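Local coordinates for protein predicted transcriptional regulator (Clostridium thermocellum, PDB 1XMA) that probably binds DNA as a dimeric transcriptional regulator of the PadR-like family, at residues R39-T44 with K119-E124. Residues are numbered along the deposited sequence; the frame is centred on the assembly and turned at random.
Sequences RGYVDT and KQKCEE
The Y41 ring meets K121 at its edge and more distantly above one face: K121 O lies in the ring plane, 3.6 Å from CE1, whereas NZ stands 5.8 Å from the centroid, 24° off the normal, a long cation-pi approach that is at most weakly attractive. At the far end of the ring, OH lies against E124, 3.8 Å from its backbone C and nearly as close to CG, with ring and carboxylate planes 62° apart. One helical turn on, T44 turns OG1 onto the K121 stem, 3.3 Å from CB and nearly as close to CG. A bend at chi2 (-91°) carries the rest of the lysine past OG1 toward G40, where NZ ends 4.0 Å from the carbonyl O. The extended E124 chain brings OE2 to K121 NZ in a 3.4 Å salt bridge whose hydrogen bond is weak. Helix 35-52, first of the winged-helix domain, here runs roughly antiparallel to C-terminal helix 112-135, which probably serves dimerisation as in PadR-like relatives; the segment axes approach to 10.3 Å. W125 packs edge-to-face with Y41, while I132 of the second subunit touches Y41 and V136 of that subunit touches T44. Van der Waals contacts thus join the helices, from tyrosine to the 121-124 backbone and E124 CG, and from T44 to the K121 stem; the lysine charge, paired within its own helix, probably adds little attraction between them.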
loop_
_atom_site.group_PDB
_atom_site.type_symbol
_atom_site.label_atom_id
_atom_site.label_comp_id
_atom_site.label_asym_id
_atom_site.label_seq_id
_atom_site.Cartn_x
_atom_site.Cartn_y
_atom_site.Cartn_z
ATOM N N ARG B 39 4.734 4.143 -0.053
ATOM C CA ARG B 39 6.110 3.786 -0.389
ATOM C C ARG B 39 6.168 3.061 -1.733
ATOM O O ARG B 39 7.048 3.319 -2.542
ATOM C CB ARG B 39 6.760 2.936 0.730
ATOM N N GLY B 40 5.221 2.150 -1.955
ATOM C CA GLY B 40 5.059 1.499 -3.245
ATOM C C GLY B 40 4.739 2.401 -4.435
ATOM O O GLY B 40 4.962 2.004 -5.582
ATOM N N TYR B 41 4.238 3.614 -4.185
ATOM C CA TYR B 41 3.737 4.464 -5.291
ATOM C C TYR B 41 4.408 5.806 -5.530
ATOM O O TYR B 41 4.049 6.515 -6.462
ATOM C CB TYR B 41 2.203 4.560 -5.253
ATOM C CG TYR B 41 1.632 3.214 -5.644
ATOM C CD1 TYR B 41 1.504 2.856 -6.993
ATOM C CD2 TYR B 41 1.294 2.265 -4.668
ATOM C CE1 TYR B 41 1.028 1.592 -7.361
ATOM C CE2 TYR B 41 0.819 1.000 -5.022
ATOM C CZ TYR B 41 0.683 0.673 -6.364
ATOM O OH TYR B 41 0.205 -0.558 -6.709
ATOM N N VAL B 42 5.412 6.118 -4.713
ATOM C CA VAL B 42 6.169 7.362 -4.801
ATOM C C VAL B 42 6.606 7.626 -6.231
ATOM O O VAL B 42 6.261 8.677 -6.818
ATOM C CB VAL B 42 7.399 7.360 -3.748
ATOM C CG1 VAL B 42 8.570 8.253 -4.172
ATOM C CG2 VAL B 42 6.921 7.769 -2.401
ATOM N N ASP B 43 7.338 6.671 -6.810
ATOM C CA ASP B 43 7.867 6.810 -8.182
ATOM C C ASP B 43 6.769 7.005 -9.210
ATOM O O ASP B 43 6.899 7.836 -10.126
ATOM C CB ASP B 43 8.717 5.610 -8.559
ATOM C CG ASP B 43 9.975 5.496 -7.702
ATOM O OD1 ASP B 43 10.154 6.295 -6.774
ATOM O OD2 ASP B 43 10.786 4.600 -7.951
ATOM N N THR B 44 5.700 6.224 -9.067
ATOM C CA THR B 44 4.548 6.289 -9.963
ATOM C C THR B 44 3.847 7.656 -9.871
ATOM O O THR B 44 3.454 8.204 -10.884
ATOM C CB THR B 44 3.555 5.148 -9.639
ATOM O OG1 THR B 44 4.262 3.896 -9.655
ATOM C CG2 THR B 44 2.372 5.119 -10.642
ATOM N N LYS B 119 2.572 2.593 -16.539
ATOM C CA LYS B 119 1.370 1.830 -16.939
ATOM C C LYS B 119 1.276 0.468 -16.236
ATOM O O LYS B 119 0.178 0.028 -15.865
ATOM C CB LYS B 119 1.289 1.672 -18.461
ATOM C CG LYS B 119 1.001 2.970 -19.194
ATOM C CD LYS B 119 0.509 2.718 -20.606
ATOM C CE LYS B 119 1.659 2.494 -21.584
ATOM N NZ LYS B 119 1.221 2.722 -23.007
ATOM N N GLN B 120 2.431 -0.176 -16.051
ATOM C CA GLN B 120 2.539 -1.408 -15.284
ATOM C C GLN B 120 2.096 -1.194 -13.831
ATOM O O GLN B 120 1.329 -1.986 -13.274
ATOM C CB GLN B 120 3.983 -1.951 -15.309
ATOM C CG GLN B 120 4.090 -3.390 -14.736
ATOM C CD GLN B 120 5.486 -3.759 -14.206
ATOM O OE1 GLN B 120 6.181 -4.622 -14.784
ATOM N NE2 GLN B 120 5.898 -3.121 -13.087
ATOM N N LYS B 121 2.592 -0.115 -13.224
ATOM C CA LYS B 121 2.267 0.205 -11.838
ATOM C C LYS B 121 0.807 0.622 -11.679
ATOM O O LYS B 121 0.203 0.378 -10.642
ATOM C CB LYS B 121 3.226 1.278 -11.311
ATOM C CG LYS B 121 4.607 0.732 -10.979
ATOM C CD LYS B 121 4.638 0.308 -9.533
ATOM C CE LYS B 121 5.605 -0.822 -9.309
ATOM N NZ LYS B 121 5.557 -1.262 -7.884
ATOM N N CYS B 122 0.241 1.236 -12.720
ATOM C CA CYS B 122 -1.195 1.526 -12.751
ATOM C C CYS B 122 -2.027 0.216 -12.712
ATOM O O CYS B 122 -2.902 0.047 -11.867
ATOM C CB CYS B 122 -1.551 2.402 -13.969
ATOM S SG CYS B 122 -3.299 2.959 -14.041
ATOM N N GLU B 123 -1.715 -0.716 -13.603
ATOM C CA GLU B 123 -2.351 -2.024 -13.592
ATOM C C GLU B 123 -2.178 -2.740 -12.259
ATOM O O GLU B 123 -3.109 -3.347 -11.752
ATOM C CB GLU B 123 -1.854 -2.869 -14.760
ATOM C CG GLU B 123 -2.553 -2.508 -16.077
ATOM C CD GLU B 123 -1.710 -2.809 -17.314
ATOM O OE1 GLU B 123 -0.785 -3.665 -17.226
ATOM O OE2 GLU B 123 -1.983 -2.182 -18.379
ATOM N N GLU B 124 -0.990 -2.637 -11.683
ATOM C CA GLU B 124 -0.717 -3.204 -10.384
ATOM C C GLU B 124 -1.613 -2.604 -9.286
ATOM O O GLU B 124 -2.107 -3.336 -8.419
ATOM C CB GLU B 124 0.758 -3.009 -10.028
ATOM C CG GLU B 124 1.178 -3.735 -8.781
ATOM C CD GLU B 124 2.632 -3.546 -8.446
ATOM O OE1 GLU B 124 2.939 -3.517 -7.226
ATOM O OE2 GLU B 124 3.471 -3.446 -9.387
#